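Local atomic coordinates of intracellular exo-alpha-(1->5)-L-arabinofuranosidase (Bifidobacterium longum, PDB entry 2Y2W), a protein that hydrolyses terminal alpha-L-arabinofuranosyl bonds in arabinans and arabinoxylan, contributing to the breakdown of plant cell wall polysaccharides. Residues Leu480-Leu494 against Cys550-Phe564. Numbering follows the deposited sequence.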
loop_
_atom_site.group_PDB
_atom_site.type_symbol
_atom_site.label_atom_id
_atom_site.label_comp_id
_atom_site.label_asym_id
_atom_site.label_seq_id
_atom_site.Cartn_x
_atom_site.Cartn_y
_atom_site.Cartn_z
ATOM N N LEU D 480 -16.326 34.788 33.917
ATOM C CA LEU D 480 -15.360 35.431 33.014
ATOM C C LEU D 480 -15.991 35.946 31.718
ATOM O O LEU D 480 -16.795 35.256 31.086
ATOM C CB LEU D 480 -14.190 34.487 32.688
ATOM C CG LEU D 480 -13.160 34.942 31.642
ATOM C CD1 LEU D 480 -12.216 36.004 32.196
ATOM C CD2 LEU D 480 -12.374 33.758 31.103
ATOM N N LEU D 481 -15.610 37.165 31.339
ATOM C CA LEU D 481 -15.978 37.748 30.050
ATOM C C LEU D 481 -14.735 38.089 29.230
ATOM O O LEU D 481 -13.828 38.774 29.712
ATOM C CB LEU D 481 -16.850 39.000 30.235
ATOM C CG LEU D 481 -17.076 39.919 29.023
ATOM C CD1 LEU D 481 -17.993 39.282 27.986
ATOM C CD2 LEU D 481 -17.631 41.267 29.451
ATOM N N LEU D 482 -14.710 37.604 27.993
ATOM C CA LEU D 482 -13.655 37.932 27.039
ATOM C C LEU D 482 -14.274 38.664 25.855
ATOM O O LEU D 482 -15.259 38.198 25.283
ATOM C CB LEU D 482 -12.943 36.662 26.557
ATOM C CG LEU D 482 -12.283 35.738 27.587
ATOM C CD1 LEU D 482 -12.175 34.323 27.042
ATOM C CD2 LEU D 482 -10.919 36.258 28.005
ATOM N N ALA D 483 -13.702 39.813 25.498
ATOM C CA ALA D 483 -14.217 40.617 24.388
ATOM C C ALA D 483 -13.110 41.211 23.520
ATOM O O ALA D 483 -12.025 41.528 24.008
ATOM C CB ALA D 483 -15.144 41.715 24.903
ATOM N N VAL D 484 -13.405 41.362 22.231
ATOM C CA VAL D 484 -12.440 41.865 21.252
ATOM C C VAL D 484 -13.013 43.032 20.441
ATOM O O VAL D 484 -14.188 43.023 20.070
ATOM C CB VAL D 484 -11.949 40.715 20.317
ATOM C CG1 VAL D 484 -11.489 41.238 18.958
ATOM C CG2 VAL D 484 -10.822 39.937 20.981
ATOM N N ASN D 485 -12.176 44.038 20.194
ATOM C CA ASN D 485 -12.509 45.134 19.286
ATOM C C ASN D 485 -11.775 44.966 17.958
ATOM O O ASN D 485 -10.544 45.043 17.905
ATOM C CB ASN D 485 -12.182 46.492 19.919
ATOM C CG ASN D 485 -12.660 47.668 19.076
ATOM O OD1 ASN D 485 -13.621 47.555 18.311
ATOM N ND2 ASN D 485 -11.990 48.804 19.219
ATOM N N ARG D 486 -12.539 44.738 16.891
ATOM C CA ARG D 486 -11.975 44.409 15.578
ATOM C C ARG D 486 -11.749 45.613 14.655
ATOM O O ARG D 486 -11.059 45.491 13.640
ATOM C CB ARG D 486 -12.827 43.344 14.876
ATOM C CG ARG D 486 -12.736 41.966 15.516
ATOM C CD ARG D 486 -13.416 40.897 14.677
ATOM N NE ARG D 486 -14.861 40.850 14.888
ATOM C CZ ARG D 486 -15.667 39.921 14.381
ATOM N NH1 ARG D 486 -15.181 38.946 13.622
ATOM N NH2 ARG D 486 -16.968 39.967 14.633
ATOM N N ASP D 487 -12.327 46.762 15.005
ATOM C CA ASP D 487 -12.129 48.000 14.246
ATOM C C ASP D 487 -10.669 48.438 14.343
ATOM O O ASP D 487 -10.070 48.388 15.419
ATOM C CB ASP D 487 -13.061 49.104 14.761
ATOM C CG ASP D 487 -13.201 50.271 13.784
ATOM O OD1 ASP D 487 -12.173 50.822 13.330
ATOM O OD2 ASP D 487 -14.353 50.652 13.485
ATOM N N ALA D 488 -10.109 48.871 13.216
ATOM C CA ALA D 488 -8.679 49.174 13.123
ATOM C C ALA D 488 -8.305 50.627 13.438
ATOM O O ALA D 488 -7.143 50.917 13.741
ATOM C CB ALA D 488 -8.141 48.767 11.756
ATOM N N ASN D 489 -9.281 51.533 13.367
ATOM C CA ASN D 489 -9.026 52.965 13.578
ATOM C C ASN D 489 -10.135 53.738 14.314
ATOM O O ASN D 489 -10.071 54.966 14.426
ATOM C CB ASN D 489 -8.645 53.657 12.255
ATOM C CG ASN D 489 -9.443 53.142 11.066
ATOM O OD1 ASN D 489 -10.674 53.156 11.070
ATOM N ND2 ASN D 489 -8.736 52.690 10.037
ATOM N N THR D 490 -11.136 53.020 14.820
ATOM C CA THR D 490 -12.208 53.631 15.608
ATOM C C THR D 490 -12.403 52.902 16.942
ATOM O O THR D 490 -12.721 51.710 16.957
ATOM C CB THR D 490 -13.545 53.677 14.830
ATOM O OG1 THR D 490 -13.340 54.295 13.554
ATOM C CG2 THR D 490 -14.605 54.459 15.605
ATOM N N PRO D 491 -12.203 53.619 18.066
ATOM C CA PRO D 491 -12.436 53.079 19.406
ATOM C C PRO D 491 -13.923 53.049 19.756
ATOM O O PRO D 491 -14.665 53.962 19.382
ATOM C CB PRO D 491 -11.700 54.071 20.322
ATOM C CG PRO D 491 -10.877 54.941 19.413
ATOM C CD PRO D 491 -11.630 54.973 18.129
ATOM N N HIS D 492 -14.342 52.007 20.469
ATOM C CA HIS D 492 -15.741 51.846 20.868
ATOM C C HIS D 492 -15.889 51.716 22.380
ATOM O O HIS D 492 -14.948 51.332 23.079
ATOM C CB HIS D 492 -16.362 50.627 20.181
ATOM C CG HIS D 492 -16.297 50.674 18.686
ATOM N ND1 HIS D 492 -17.256 51.299 17.917
ATOM C CD2 HIS D 492 -15.388 50.170 17.818
ATOM C CE1 HIS D 492 -16.939 51.180 16.640
ATOM N NE2 HIS D 492 -15.811 50.499 16.552
ATOM N N THR D 493 -17.078 52.046 22.875
ATOM C CA THR D 493 -17.415 51.879 24.286
ATOM C C THR D 493 -18.682 51.032 24.389
ATOM O O THR D 493 -19.664 51.278 23.681
ATOM C CB THR D 493 -17.587 53.243 24.996
ATOM O OG1 THR D 493 -16.393 54.019 24.832
ATOM C CG2 THR D 493 -17.853 53.060 26.489
ATOM N N LEU D 494 -18.645 50.031 25.264
ATOM C CA LEU D 494 -19.721 49.044 25.364
ATOM C C LEU D 494 -20.327 48.933 26.761
ATOM O O LEU D 494 -19.674 49.239 27.764
ATOM C CB LEU D 494 -19.247 47.663 24.877
ATOM C CG LEU D 494 -17.895 47.105 25.338
ATOM C CD1 LEU D 494 -17.955 45.593 25.470
ATOM C CD2 LEU D 494 -16.774 47.515 24.389
ATOM N N CYS D 550 -22.231 47.913 33.942
ATOM C CA CYS D 550 -20.875 48.469 33.957
ATOM C C CYS D 550 -20.401 48.819 32.543
ATOM O O CYS D 550 -20.900 48.261 31.560
ATOM C CB CYS D 550 -19.895 47.506 34.641
ATOM S SG CYS D 550 -20.028 45.767 34.133
ATOM N N THR D 551 -19.448 49.748 32.448
ATOM C CA THR D 551 -18.934 50.222 31.155
ATOM C C THR D 551 -17.405 50.272 31.099
ATOM O O THR D 551 -16.739 50.440 32.125
ATOM C CB THR D 551 -19.485 51.624 30.782
ATOM O OG1 THR D 551 -19.175 52.561 31.823
ATOM C CG2 THR D 551 -20.997 51.586 30.552
ATOM N N ALA D 552 -16.870 50.130 29.887
ATOM C CA ALA D 552 -15.429 50.198 29.631
ATOM C C ALA D 552 -15.143 50.650 28.199
ATOM O O ALA D 552 -15.917 50.367 27.280
ATOM C CB ALA D 552 -14.773 48.847 29.902
ATOM N N THR D 553 -14.024 51.350 28.020
ATOM C CA THR D 553 -13.611 51.849 26.706
ATOM C C THR D 553 -12.585 50.929 26.032
ATOM O O THR D 553 -11.515 50.659 26.586
ATOM C CB THR D 553 -13.089 53.322 26.771
ATOM O OG1 THR D 553 -12.530 53.700 25.506
ATOM C CG2 THR D 553 -12.033 53.504 27.868
ATOM N N LEU D 554 -12.930 50.450 24.837
ATOM C CA LEU D 554 -12.045 49.584 24.060
ATOM C C LEU D 554 -11.491 50.298 22.825
ATOM O O LEU D 554 -12.224 50.529 21.860
ATOM C CB LEU D 554 -12.756 48.282 23.668
ATOM C CG LEU D 554 -12.627 47.076 24.609
ATOM C CD1 LEU D 554 -13.388 47.275 25.915
ATOM C CD2 LEU D 554 -13.095 45.806 23.912
ATOM N N PRO D 555 -10.190 50.648 22.856
ATOM C CA PRO D 555 -9.530 51.314 21.731
ATOM C C PRO D 555 -9.481 50.424 20.491
ATOM O O PRO D 555 -9.704 49.215 20.589
ATOM C CB PRO D 555 -8.108 51.569 22.251
ATOM C CG PRO D 555 -8.207 51.470 23.733
ATOM C CD PRO D 555 -9.264 50.446 23.985
ATOM N N ALA D 556 -9.200 51.026 19.338
ATOM C CA ALA D 556 -9.091 50.291 18.082
ATOM C C ALA D 556 -8.035 49.192 18.189
ATOM O O ALA D 556 -6.904 49.450 18.609
ATOM C CB ALA D 556 -8.763 51.241 16.944
ATOM N N ILE D 557 -8.420 47.973 17.805
ATOM C CA ILE D 557 -7.572 46.774 17.929
ATOM C C ILE D 557 -7.203 46.508 19.394
ATOM O O ILE D 557 -6.139 46.919 19.868
ATOM C CB ILE D 557 -6.291 46.831 17.032
ATOM C CG1 ILE D 557 -6.641 47.265 15.605
ATOM C CG2 ILE D 557 -5.575 45.478 17.026
ATOM C CD1 ILE D 557 -5.457 47.766 14.788
ATOM N N SER D 558 -8.102 45.828 20.103
ATOM C CA SER D 558 -7.906 45.518 21.519
ATOM C C SER D 558 -8.674 44.276 21.969
ATOM O O SER D 558 -9.794 44.023 21.518
ATOM C CB SER D 558 -8.282 46.717 22.399
ATOM O OG SER D 558 -9.639 47.084 22.219
ATOM N N TRP D 559 -8.049 43.511 22.862
ATOM C CA TRP D 559 -8.664 42.348 23.493
ATOM C C TRP D 559 -8.868 42.639 24.975
ATOM O O TRP D 559 -7.985 43.193 25.636
ATOM C CB TRP D 559 -7.784 41.108 23.297
ATOM C CG TRP D 559 -8.131 39.940 24.183
ATOM C CD1 TRP D 559 -9.097 39.003 23.963
ATOM C CD2 TRP D 559 -7.501 39.584 25.420
ATOM N NE1 TRP D 559 -9.113 38.087 24.988
ATOM C CE2 TRP D 559 -8.144 38.421 25.897
ATOM C CE3 TRP D 559 -6.459 40.138 26.175
ATOM C CZ2 TRP D 559 -7.780 37.800 27.095
ATOM C CZ3 TRP D 559 -6.096 39.516 27.367
ATOM C CH2 TRP D 559 -6.757 38.361 27.814
ATOM N N ILE D 560 -10.035 42.265 25.489
ATOM C CA ILE D 560 -10.374 42.531 26.883
ATOM C C ILE D 560 -10.693 41.244 27.644
ATOM O O ILE D 560 -11.285 40.311 27.092
ATOM C CB ILE D 560 -11.536 43.572 26.999
ATOM C CG1 ILE D 560 -11.172 44.690 27.974
ATOM C CG2 ILE D 560 -12.867 42.926 27.380
ATOM C CD1 ILE D 560 -10.211 45.706 27.404
ATOM N N SER D 561 -10.270 41.200 28.906
ATOM C CA SER D 561 -10.641 40.119 29.813
ATOM C C SER D 561 -11.084 40.694 31.150
ATOM O O SER D 561 -10.364 41.483 31.767
ATOM C CB SER D 561 -9.486 39.135 30.013
ATOM O OG SER D 561 -8.411 39.725 30.722
ATOM N N VAL D 562 -12.278 40.299 31.583
ATOM C CA VAL D 562 -12.838 40.755 32.853
ATOM C C VAL D 562 -13.463 39.597 33.632
ATOM O O VAL D 562 -14.408 38.953 33.170
ATOM C CB VAL D 562 -13.824 41.959 32.666
ATOM C CG1 VAL D 562 -14.649 41.812 31.395
ATOM C CG2 VAL D 562 -14.718 42.155 33.892
ATOM N N GLU D 563 -12.899 39.336 34.809
ATOM C CA GLU D 563 -13.371 38.289 35.712
ATOM C C GLU D 563 -14.400 38.873 36.676
ATOM O O GLU D 563 -14.228 39.989 37.164
ATOM C CB GLU D 563 -12.195 37.695 36.497
ATOM C CG GLU D 563 -11.095 37.085 35.625
ATOM C CD GLU D 563 -9.834 36.726 36.397
ATOM O OE1 GLU D 563 -9.940 36.216 37.533
ATOM O OE2 GLU D 563 -8.728 36.951 35.859
ATOM N N PHE D 564 -15.466 38.122 36.943
ATOM C CA PHE D 564 -16.543 38.597 37.817
ATOM C C PHE D 564 -17.095 37.528 38.766
ATOM O O PHE D 564 -16.999 36.329 38.492
ATOM C CB PHE D 564 -17.678 39.236 36.998
ATOM C CG PHE D 564 -18.277 38.326 35.953
ATOM C CD1 PHE D 564 -19.330 37.474 36.270
ATOM C CD2 PHE D 564 -17.801 38.340 34.645
ATOM C CE1 PHE D 564 -19.891 36.639 35.307
ATOM C CE2 PHE D 564 -18.358 37.509 33.674
ATOM C CZ PHE D 564 -19.404 36.657 34.006
#
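Asn485 and Ser558 form one end of an antiparallel ladder that runs to Leu480 and Glu563, in the C-terminal beta-sandwich beside the catalytic (beta/alpha)8 barrel. Past Asn485 the chain crosses to the other layer, where His492-Leu494 pairs antiparallel with Ala552-Leu554, which precedes the partner's bend. The side chain of Asn485 ties this crossing. Asn485 CB lies against Ser558 OG (3.5 Å). CG stands anti to the backbone N (chi1 -173°), aimed at the bend of the partner segment, and meets the edge of the His492 ring, OD1 turning to its CD2. At the tip, Asn485 ND2 donates to Pro555 O (2.7 Å), which lies almost in the amide plane but receives the bond from above its own carbonyl plane, 62° out of it. Ser558 OG donates to the same oxygen within that plane, so two side-chain bonds grip a single carbonyl. Between the layers, Leu481 and Val562 lie side by side, with CD2 against CG1 at 3.6 Å, while Ala483 CB touches Ile560 CG2. On the opposite face, toward helix 431-440, the Trp559 ring takes Val484 CG2 at its edge, 3.6 Å from CD1, and Leu482 CD2 near CZ2. At the far end, Phe564 lays a ring face over Leu480 N. In the 486-491 loop, Asp487 OD1 accepts from Asn489 N, an Asx turn, and from Thr490 N, extending it to an Asx motif; Ala556 CB lies 3.6 Å from Ala488 C. Leu554 packs CD1 on Leu494 CD2 (3.7 Å) within its own layer and reaches across to Asn485 CB with CD2 (4.2 Å).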